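Local coordinates for UTP-glucose-1-phosphate uridylyltransferase 2 (Trypanosoma brucei, PDB 3GUE), which probably catalyses the formation of UDP-glucose and diphosphate from UTP and alpha-D-glucose 1-phosphate, at residues Pro368-Ala373 against Leu397-Glu402; Thr250-Lys255 against Gly405-Ile410; Leu99-Gly104 against Leu382-Asp387. One frame throughout, in Å; residues are numbered along the deposited sequence. Where two conformers were deposited one is given.

Contact 1: Pro368-Ala373 against Leu397-Glu402; sequences PRERFA and LVLCEE. With UPG (uridine-5'-diphosphate-glucose), chain C.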
loop_
_atom_site.group_PDB
_atom_site.type_symbol
_atom_site.label_atom_id
_atom_site.label_comp_id
_atom_site.label_asym_id
_atom_site.label_seq_id
_atom_site.Cartn_x
_atom_site.Cartn_y
_atom_site.Cartn_z
ATOM N N PRO A 368 15.665 7.256 3.899
ATOM C CA PRO A 368 15.685 8.125 2.734
ATOM C C PRO A 368 14.499 7.853 1.768
ATOM O O PRO A 368 14.026 6.724 1.649
ATOM C CB PRO A 368 17.016 7.786 2.057
ATOM C CG PRO A 368 17.841 7.124 3.126
ATOM C CD PRO A 368 16.871 6.409 3.990
ATOM N N ARG A 369 14.028 8.905 1.108
ATOM C CA ARG A 369 12.965 8.768 0.124
ATOM C C ARG A 369 13.256 7.718 -0.941
ATOM O O ARG A 369 12.332 7.241 -1.559
ATOM C CB ARG A 369 12.663 10.119 -0.551
ATOM C CG ARG A 369 11.382 10.115 -1.374
ATOM C CD ARG A 369 10.253 10.809 -0.636
ATOM N NE ARG A 369 8.945 10.576 -1.250
ATOM C CZ ARG A 369 7.801 10.515 -0.560
ATOM N NH1 ARG A 369 7.820 10.624 0.762
ATOM N NH2 ARG A 369 6.653 10.284 -1.172
ATOM N N GLU A 370 14.512 7.320 -1.173
ATOM C CA GLU A 370 14.728 6.389 -2.285
ATOM C C GLU A 370 14.192 4.968 -1.992
ATOM O O GLU A 370 14.151 4.114 -2.876
ATOM C CB GLU A 370 16.175 6.435 -2.828
ATOM C CG GLU A 370 16.691 7.875 -3.142
ATOM C CD GLU A 370 16.035 8.541 -4.358
ATOM O OE1 GLU A 370 16.283 8.058 -5.483
ATOM O OE2 GLU A 370 15.307 9.566 -4.194
ATOM N N ARG A 371 13.712 4.748 -0.770
ATOM C CA ARG A 371 13.053 3.479 -0.423
ATOM C C ARG A 371 11.531 3.459 -0.565
ATOM O O ARG A 371 10.882 2.490 -0.152
ATOM C CB ARG A 371 13.422 3.056 1.003
ATOM C CG ARG A 371 14.900 2.850 1.191
ATOM C CD ARG A 371 15.200 2.155 2.469
ATOM N NE ARG A 371 16.644 2.057 2.630
ATOM C CZ ARG A 371 17.258 1.529 3.689
ATOM N NH1 ARG A 371 16.560 1.048 4.710
ATOM N NH2 ARG A 371 18.583 1.514 3.727
ATOM N N PHE A 372 10.965 4.525 -1.122
ATOM C CA PHE A 372 9.521 4.731 -1.136
ATOM C C PHE A 372 9.129 5.490 -2.432
ATOM O O PHE A 372 9.370 6.676 -2.537
ATOM C CB PHE A 372 9.109 5.507 0.144
ATOM C CG PHE A 372 7.618 5.763 0.283
ATOM C CD1 PHE A 372 6.706 4.706 0.314
ATOM C CD2 PHE A 372 7.136 7.060 0.449
ATOM C CE1 PHE A 372 5.344 4.944 0.457
ATOM C CE2 PHE A 372 5.769 7.309 0.606
ATOM C CZ PHE A 372 4.869 6.251 0.615
ATOM N N ALA A 373 8.594 4.741 -3.410
ATOM C CA ALA A 373 8.023 5.228 -4.665
ATOM C C ALA A 373 6.583 4.693 -4.758
ATOM O O ALA A 373 6.318 3.751 -5.517
ATOM C CB ALA A 373 8.847 4.745 -5.882
ATOM N N LEU A 397 13.015 1.180 -8.414
ATOM C CA LEU A 397 12.640 2.473 -8.985
ATOM C C LEU A 397 12.805 3.535 -7.927
ATOM O O LEU A 397 12.329 3.383 -6.798
ATOM C CB LEU A 397 11.222 2.447 -9.530
ATOM C CG LEU A 397 11.180 1.822 -10.921
ATOM C CD1 LEU A 397 11.285 0.321 -10.881
ATOM C CD2 LEU A 397 9.931 2.209 -11.620
ATOM N N VAL A 398 13.497 4.609 -8.289
ATOM C CA VAL A 398 13.864 5.650 -7.310
ATOM C C VAL A 398 13.748 7.045 -7.946
ATOM O O VAL A 398 13.990 7.224 -9.138
ATOM C CB VAL A 398 15.308 5.466 -6.806
ATOM C CG1 VAL A 398 15.480 4.071 -6.120
ATOM C CG2 VAL A 398 16.281 5.630 -7.944
ATOM N N LEU A 399 13.377 8.018 -7.121
ATOM C CA LEU A 399 13.229 9.391 -7.561
ATOM C C LEU A 399 14.597 9.867 -8.049
ATOM O O LEU A 399 15.629 9.517 -7.468
ATOM C CB LEU A 399 12.736 10.267 -6.390
ATOM C CG LEU A 399 12.402 11.725 -6.700
ATOM C CD1 LEU A 399 11.151 11.842 -7.535
ATOM C CD2 LEU A 399 12.233 12.481 -5.389
ATOM N N CYS A 400 14.589 10.614 -9.142
ATOM C CA CYS A 400 15.772 11.230 -9.706
ATOM C C CYS A 400 16.448 12.213 -8.746
ATOM O O CYS A 400 15.799 12.830 -7.870
ATOM C CB CYS A 400 15.438 11.921 -11.036
ATOM S SG CYS A 400 14.385 13.403 -10.899
ATOM N N GLU A 401 17.756 12.371 -8.944
ATOM C CA GLU A 401 18.604 13.166 -8.068
ATOM C C GLU A 401 18.217 14.643 -8.046
ATOM O O GLU A 401 18.252 15.303 -7.003
ATOM C CB GLU A 401 20.070 13.011 -8.480
ATOM C CG GLU A 401 21.054 13.261 -7.360
ATOM C CD GLU A 401 22.396 13.822 -7.846
ATOM O OE1 GLU A 401 22.796 13.552 -9.007
ATOM O OE2 GLU A 401 23.057 14.541 -7.060
ATOM N N GLU A 402 17.843 15.164 -9.199
ATOM C CA GLU A 402 17.553 16.587 -9.321
ATOM C C GLU A 402 16.245 17.020 -8.646
ATOM O O GLU A 402 16.014 18.217 -8.480
ATOM C CB GLU A 402 17.586 17.013 -10.790
ATOM C CG GLU A 402 16.477 16.400 -11.644
ATOM C CD GLU A 402 16.500 16.928 -13.064
ATOM O OE1 GLU A 402 16.468 18.165 -13.254
ATOM O OE2 GLU A 402 16.565 16.096 -13.994
HETATM N N1 UPG C . -3.392 -4.982 -0.035
HETATM C C2 UPG C . -3.505 -6.346 0.300
HETATM N N3 UPG C . -4.670 -6.750 0.928
HETATM C C4 UPG C . -5.698 -5.892 1.235
HETATM C C5 UPG C . -5.586 -4.531 0.924
HETATM C C6 UPG C . -4.438 -4.063 0.293
HETATM O O2 UPG C . -2.651 -7.209 0.046
HETATM O O4 UPG C . -6.700 -6.370 1.785
HETATM C C1C UPG C . -2.150 -4.489 -0.713
HETATM C C2C UPG C . -2.247 -3.594 -1.952
HETATM O O2C UPG C . -2.463 -4.379 -3.133
HETATM C C3C UPG C . -0.845 -2.989 -1.949
HETATM C C4C UPG C . -0.587 -2.773 -0.466
HETATM O O4C UPG C . -1.473 -3.669 0.256
HETATM O O3C UPG C . 0.081 -3.964 -2.424
HETATM C C5C UPG C . -0.933 -1.313 -0.026
HETATM O O5C UPG C . -2.301 -1.010 -0.086
HETATM P PA UPG C . -2.813 0.423 -0.621
HETATM O O1A UPG C . -2.055 0.654 -1.883
HETATM O O2A UPG C . -4.278 0.511 -0.630
HETATM O O3A UPG C . -2.191 1.441 0.514
HETATM P PB UPG C . -2.898 1.932 1.895
HETATM O O1B UPG C . -3.339 0.736 2.633
HETATM O O2B UPG C . -3.864 3.046 1.640
HETATM O O3B UPG C . -1.629 2.646 2.571
HETATM C "C1'" UPG C . -0.470 1.819 2.957
HETATM C "C2'" UPG C . -0.247 1.958 4.457
HETATM C "C3'" UPG C . -0.046 3.438 4.757
HETATM C "C4'" UPG C . 1.189 3.938 3.991
HETATM C "C5'" UPG C . 1.017 3.686 2.471
HETATM C "C6'" UPG C . 2.327 3.876 1.751
HETATM O "O2'" UPG C . -1.378 1.468 5.201
HETATM O "O3'" UPG C . 0.063 3.616 6.158
HETATM O "O4'" UPG C . 1.400 5.321 4.229
HETATM O "O5'" UPG C . 0.631 2.317 2.172
HETATM O "O6'" UPG C . 2.077 4.015 0.351
HETATM O O HOH W 1 12.036 7.386 -4.568
HETATM O O HOH W 2 12.226 4.829 -4.443
HETATM O O HOH W 3 15.991 12.683 -5.129
#

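Contact 2: Thr250-Lys255 against Gly405-Ile410; sequences TESDKK and GKPPAI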
loop_
_atom_site.group_PDB
_atom_site.type_symbol
_atom_site.label_atom_id
_atom_site.label_comp_id
_atom_site.label_asym_id
_atom_site.label_seq_id
_atom_site.Cartn_x
_atom_site.Cartn_y
_atom_site.Cartn_z
ATOM N N THR A 250 6.209 14.513 2.165
ATOM C CA THR A 250 6.271 15.519 1.100
ATOM C C THR A 250 4.854 15.927 0.700
ATOM O O THR A 250 3.869 15.324 1.144
ATOM C CB THR A 250 6.999 14.983 -0.169
ATOM O OG1 THR A 250 6.272 13.866 -0.705
ATOM C CG2 THR A 250 8.438 14.548 0.150
ATOM N N GLU A 251 4.744 16.941 -0.150
ATOM C CA GLU A 251 3.451 17.391 -0.652
ATOM C C GLU A 251 2.695 16.293 -1.439
ATOM O O GLU A 251 1.459 16.275 -1.453
ATOM C CB GLU A 251 3.647 18.640 -1.507
ATOM C CG GLU A 251 2.543 19.666 -1.384
ATOM C CD GLU A 251 2.545 20.669 -2.527
ATOM O OE1 GLU A 251 3.634 21.176 -2.898
ATOM O OE2 GLU A 251 1.445 20.954 -3.059
ATOM N N SER A 252 3.434 15.367 -2.061
ATOM C CA SER A 252 2.825 14.220 -2.750
ATOM C C SER A 252 2.224 13.130 -1.820
ATOM O O SER A 252 1.496 12.251 -2.278
ATOM C CB SER A 252 3.831 13.598 -3.730
ATOM O OG SER A 252 4.908 12.989 -3.045
ATOM N N ASP A 253 2.512 13.162 -0.519
ATOM C CA ASP A 253 2.008 12.082 0.368
ATOM C C ASP A 253 0.645 12.497 0.914
ATOM O O ASP A 253 0.562 13.162 1.955
ATOM C CB ASP A 253 2.979 11.735 1.509
ATOM C CG ASP A 253 4.395 11.382 1.017
ATOM O OD1 ASP A 253 4.543 10.520 0.118
ATOM O OD2 ASP A 253 5.358 11.969 1.542
ATOM N N LYS A 254 -0.419 12.092 0.218
ATOM C CA LYS A 254 -1.786 12.558 0.536
ATOM C C LYS A 254 -2.707 11.427 0.998
ATOM O O LYS A 254 -3.683 11.646 1.763
ATOM C CB LYS A 254 -2.393 13.208 -0.686
ATOM C CG LYS A 254 -1.755 14.532 -1.041
ATOM C CD LYS A 254 -2.399 15.129 -2.264
ATOM C CE LYS A 254 -1.740 16.452 -2.628
ATOM N NZ LYS A 254 -1.511 17.370 -1.441
ATOM N N LYS A 255 -2.401 10.235 0.492
ATOM C CA LYS A 255 -3.153 9.016 0.789
ATOM C C LYS A 255 -2.235 7.935 1.390
ATOM O O LYS A 255 -1.211 7.572 0.817
ATOM C CB LYS A 255 -3.857 8.494 -0.499
ATOM C CG LYS A 255 -4.967 9.460 -1.027
ATOM C CD LYS A 255 -5.588 8.937 -2.349
ATOM C CE LYS A 255 -6.544 7.741 -2.152
ATOM N NZ LYS A 255 -6.881 7.064 -3.483
ATOM N N GLY A 405 14.907 14.737 -3.406
ATOM C CA GLY A 405 14.078 13.963 -2.463
ATOM C C GLY A 405 12.581 14.253 -2.483
ATOM O O GLY A 405 11.823 13.597 -1.766
ATOM N N LYS A 406 12.158 15.238 -3.284
ATOM C CA LYS A 406 10.766 15.684 -3.319
ATOM C C LYS A 406 10.119 15.320 -4.655
ATOM O O LYS A 406 10.464 15.904 -5.685
ATOM C CB LYS A 406 10.633 17.194 -3.086
ATOM C CG LYS A 406 11.090 17.700 -1.727
ATOM C CD LYS A 406 10.882 19.205 -1.630
ATOM C CE LYS A 406 12.048 19.883 -0.939
ATOM N NZ LYS A 406 11.772 20.211 0.490
ATOM N N PRO A 407 9.176 14.348 -4.649
ATOM C CA PRO A 407 8.549 14.005 -5.920
ATOM C C PRO A 407 7.779 15.210 -6.472
ATOM O O PRO A 407 7.351 16.077 -5.686
ATOM C CB PRO A 407 7.567 12.888 -5.545
ATOM C CG PRO A 407 8.115 12.322 -4.235
ATOM C CD PRO A 407 8.646 13.531 -3.535
ATOM N N PRO A 408 7.602 15.270 -7.812
ATOM C CA PRO A 408 6.729 16.311 -8.369
ATOM C C PRO A 408 5.373 16.203 -7.669
ATOM O O PRO A 408 4.905 15.079 -7.427
ATOM C CB PRO A 408 6.542 15.874 -9.824
ATOM C CG PRO A 408 7.683 15.002 -10.138
ATOM C CD PRO A 408 8.135 14.368 -8.853
ATOM N N ALA A 409 4.758 17.334 -7.324
ATOM C CA ALA A 409 3.431 17.284 -6.715
ATOM C C ALA A 409 2.363 17.342 -7.827
ATOM O O ALA A 409 2.059 18.414 -8.370
ATOM C CB ALA A 409 3.253 18.408 -5.702
ATOM N N ILE A 410 1.804 16.189 -8.161
ATOM C CA ILE A 410 0.878 16.057 -9.317
ATOM C C ILE A 410 -0.601 16.006 -8.862
ATOM O O ILE A 410 -1.022 15.059 -8.166
ATOM C CB ILE A 410 1.257 14.837 -10.205
ATOM C CG1 ILE A 410 2.749 14.879 -10.585
ATOM C CG2 ILE A 410 0.346 14.756 -11.489
ATOM C CD1 ILE A 410 3.273 13.625 -11.321
HETATM O O HOH W 4 6.192 16.089 -3.233
#

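Contact 3: Leu99-Gly104 against Leu382-Asp387; sequences LQVKNG and LALRSD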
loop_
_atom_site.group_PDB
_atom_site.type_symbol
_atom_site.label_atom_id
_atom_site.label_comp_id
_atom_site.label_asym_id
_atom_site.label_seq_id
_atom_site.Cartn_x
_atom_site.Cartn_y
_atom_site.Cartn_z
ATOM N N LEU A 99 -0.008 -3.680 -13.704
ATOM C CA LEU A 99 0.099 -2.417 -14.453
ATOM C C LEU A 99 1.509 -2.194 -15.046
ATOM O O LEU A 99 2.505 -2.447 -14.378
ATOM C CB LEU A 99 -0.308 -1.236 -13.577
ATOM C CG LEU A 99 -1.712 -0.644 -13.759
ATOM C CD1 LEU A 99 -2.794 -1.714 -13.740
ATOM C CD2 LEU A 99 -1.952 0.418 -12.670
ATOM N N GLN A 100 1.571 -1.718 -16.292
ATOM C CA GLN A 100 2.860 -1.419 -16.928
ATOM C C GLN A 100 3.469 -0.199 -16.248
ATOM O O GLN A 100 2.762 0.778 -15.932
ATOM C CB GLN A 100 2.744 -1.181 -18.455
ATOM C CG GLN A 100 2.363 -2.421 -19.315
ATOM C CD GLN A 100 2.424 -2.206 -20.866
ATOM O OE1 GLN A 100 1.816 -1.270 -21.429
ATOM N NE2 GLN A 100 3.136 -3.112 -21.559
ATOM N N VAL A 101 4.785 -0.252 -16.045
ATOM C CA VAL A 101 5.524 0.785 -15.314
ATOM C C VAL A 101 6.567 1.489 -16.220
ATOM O O VAL A 101 6.468 2.687 -16.442
ATOM C CB VAL A 101 6.091 0.200 -13.987
ATOM C CG1 VAL A 101 7.062 1.133 -13.327
ATOM C CG2 VAL A 101 4.960 -0.035 -13.015
ATOM N N LYS A 102 7.508 0.719 -16.770
ATOM C CA LYS A 102 8.522 1.203 -17.715
ATOM C C LYS A 102 8.865 0.057 -18.659
ATOM O O LYS A 102 8.861 -1.091 -18.245
ATOM C CB LYS A 102 9.798 1.624 -16.980
ATOM C CG LYS A 102 9.660 2.853 -16.079
ATOM C CD LYS A 102 10.957 3.578 -15.891
ATOM C CE LYS A 102 10.725 4.906 -15.229
ATOM N NZ LYS A 102 10.192 4.664 -13.873
ATOM N N ASN A 103 9.170 0.358 -19.915
ATOM C CA ASN A 103 9.716 -0.636 -20.849
ATOM C C ASN A 103 8.852 -1.887 -21.130
ATOM O O ASN A 103 9.384 -2.954 -21.503
ATOM C CB ASN A 103 11.112 -1.080 -20.363
ATOM C CG ASN A 103 12.007 0.094 -19.977
ATOM O OD1 ASN A 103 12.525 0.149 -18.855
ATOM N ND2 ASN A 103 12.189 1.044 -20.908
ATOM N N GLY A 104 7.540 -1.784 -20.946
ATOM C CA GLY A 104 6.685 -2.982 -20.958
ATOM C C GLY A 104 6.867 -3.876 -19.736
ATOM O O GLY A 104 6.372 -5.000 -19.693
ATOM N N LEU A 382 1.535 8.296 -13.144
ATOM C CA LEU A 382 2.128 9.263 -14.051
ATOM C C LEU A 382 3.579 9.590 -13.681
ATOM O O LEU A 382 4.458 9.627 -14.579
ATOM C CB LEU A 382 1.293 10.565 -14.085
ATOM C CG LEU A 382 1.848 11.807 -14.804
ATOM C CD1 LEU A 382 2.204 11.474 -16.261
ATOM C CD2 LEU A 382 0.822 12.971 -14.744
ATOM N N ALA A 383 3.822 9.842 -12.386
ATOM C CA ALA A 383 5.166 10.230 -11.926
ATOM C C ALA A 383 6.129 9.048 -12.086
ATOM O O ALA A 383 7.246 9.227 -12.587
ATOM C CB ALA A 383 5.167 10.740 -10.470
ATOM N N LEU A 384 5.649 7.845 -11.759
ATOM C CA LEU A 384 6.482 6.651 -11.851
ATOM C C LEU A 384 6.886 6.322 -13.281
ATOM O O LEU A 384 8.070 5.989 -13.558
ATOM C CB LEU A 384 5.789 5.445 -11.228
ATOM C CG LEU A 384 6.727 4.276 -10.885
ATOM C CD1 LEU A 384 7.789 4.696 -9.859
ATOM C CD2 LEU A 384 5.924 3.149 -10.322
ATOM N N ARG A 385 5.913 6.456 -14.182
ATOM C CA ARG A 385 6.084 6.124 -15.592
ATOM C C ARG A 385 6.998 7.150 -16.252
ATOM O O ARG A 385 7.704 6.828 -17.202
ATOM C CB ARG A 385 4.735 6.051 -16.303
ATOM C CG ARG A 385 3.990 4.749 -16.079
ATOM C CD ARG A 385 2.703 4.669 -16.878
ATOM N NE ARG A 385 2.094 3.360 -16.701
ATOM C CZ ARG A 385 0.941 2.978 -17.239
ATOM N NH1 ARG A 385 0.241 3.817 -17.999
ATOM N NH2 ARG A 385 0.497 1.748 -17.008
ATOM N N SER A 386 7.018 8.371 -15.702
ATOM C CA SER A 386 7.874 9.435 -16.219
ATOM C C SER A 386 9.349 9.325 -15.771
ATOM O O SER A 386 9.676 8.620 -14.813
ATOM C CB SER A 386 7.339 10.791 -15.769
ATOM O OG SER A 386 7.821 11.044 -14.471
ATOM N N ASP A 387 10.193 10.122 -16.434
ATOM C CA ASP A 387 11.646 10.189 -16.196
ATOM C C ASP A 387 11.995 10.800 -14.799
ATOM O O ASP A 387 13.169 10.955 -14.438
ATOM C CB ASP A 387 12.354 10.940 -17.358
ATOM C CG ASP A 387 11.979 12.431 -17.447
ATOM O OD1 ASP A 387 11.195 12.879 -16.633
ATOM O OD2 ASP A 387 12.502 13.184 -18.316
#

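Contact 1: Pro368-Ala373 against Leu397-Glu402
Glu370, in the 3-10 turn of residues 369-371, lies beside Val398 of strand 397-399 with 5.2 Å between their CA atoms, and no clear direct hydrogen bond links the two backbones. The turn follows strand 362-366, at one border of the mixed central sheet of the GT-A fold, whereas strand 397-399 pairs antiparallel with strand 389-391 in a small hairpin. Water mediates much of the polar contact. One molecule sits between two carbonyls, 2.6 Å from Glu370 O and 2.8 Å from Leu397 O; a second accepts the amide hydrogen of Leu399 N at 3.0 Å and also lies beside Arg369 O. Apolar groups also press on the first two carbonyls: the CG1 branch of Val398 comes up to Glu370 O, and the methyl CB of Ala373 is 3.8 Å from Leu397 O.

The Glu370 side chain crosses those of Val398 and Leu399 at about a right angle. With CG beside the backbone N (chi1 -50°) and a bend at chi2 (-70°), it folds its carboxylate against the strand, and OE2 comes to 3.5 Å from Leu399 CB. Glu370 has two conformers, so the finer details of this approach are doubtful. On the far side of the turn, the edge of the Phe372 ring, at CD2, points onto one face of the Arg369 guanidinium, 3.4 Å above its plane and off-centre. The same ring presents its edge to the bound UDP-glucose, Phe372 CE1 lying 3.4 Å from the glucose hydroxyl oxygen O6'.

Contact 2: Thr250-Lys255 against Gly405-Ile410
Thr250 meets Pro407 at about a right angle, and each atom of its short side chain has a neighbour. CB lies 4.0 Å from Pro407 CD, at the flank of the proline ring. Then the branches part. The methyl CG2, anti to the carbonyl carbon, meets Pro407 CD and comes to 4.0 Å from Gly405 O. The hydroxyl OG1 stands between the backbone N and the carbonyl carbon (chi1 62°); besides touching Pro407 CD, it shares a 2.8 Å hydrogen bond with Ser252 OG, in which either may donate. The bond links the two hydroxyls on one side of the ring, Ser252 OG standing above the ring plane, off-centre, 3.5 Å from Pro407 CG.

Residues Thr250 to Asp253 form a type I beta turn, tightened by Thr250 N, which donates to Asp253 OD2 at 2.8 Å along a nearly straight line (169°). The turn belongs to the loop after strand 242-248 of the GT-A sheet. Its partner leads into strand 409-412, the first strand of the parallel sheet in the C-terminal domain, which in eukaryotic UDP-glucose pyrophosphorylases is a left-handed beta-helix. Between these two parts of the fold a water accepts from Ser252 N and donates to Pro407 O at 2.7 Å, bridging the backbones where no direct hydrogen bond does. The extended Glu251 side chain brings its carboxylate alongside the methyl of Ala409, with OE1 4.0 Å from CB.

Contact 3: Leu99-Gly104 against Leu382-Asp387
Arg385, in the last turn of helix 378-385, takes hold of Gln100 O side-on with two nitrogens, NE at 2.8 Å and NH2 at 2.7 Å. The oxygen lies at the edge of the guanidinium group, near its plane, whereas NE stands well above the carbonyl plane of Gln100. Since both N-H groups converge on one atom, neither bond is straight, with angles at hydrogen of 139° and 141°. The chain from CG to NE is extended, which carries the guanidinium along the strand past Val101; the next carbonyl oxygen, Val101 O, lies 3.6 Å from Arg385 CA in a CA-H...O contact.

Lys102 bonds in the reverse direction. A bend at chi4 (64°) turns its NZ toward Leu384 O, which it meets nearly along the C=O axis; the modelled 2.5 Å is very short, hence doubtful. Ser386 OG donates to Ala383 O at 2.7 Å, and Ser386 N closes the final helical turn onto Leu382 O. Strand 100-102 pairs antiparallel with strand 105-106 through a classic beta bulge at Val101 and Lys102, and this hairpin packs on the end of helix 378-385. Next to these groups CG1 of Val101 meets Leu384 CD2 at 3.8 Å, in an apolar patch with Phe107 and Leu397. The last carbonyls of a helix carry partial negative charge, so the ammonium of Lys102 probably adds electrostatic stabilisation to the hydrogen bonding at this helix end.

In the fold
The three contacts lie 12 to 17 Å apart, centre to centre, around the join between the GT-A core and the C-terminal parallel sheet. Along the chain come 99-104, 250-255, 368-373, 382-387, 397-402 and 405-410, so contact 1 falls within the span of contact 2, and contact 3 interleaves with both. A salt bridge from Arg369 to Asp253 links contacts 1 and 2, with Leu399 packed on Gly405. Leu397 joins contacts 1 and 3 by touching Val101, Lys102 and Leu384. Ile410 of strand 409-412 packs on helix 378-385 at Leu382 and Ala383, joining contacts 2 and 3. The network thus connects the UDP-glucose pocket, through Phe372, with the C-terminal part.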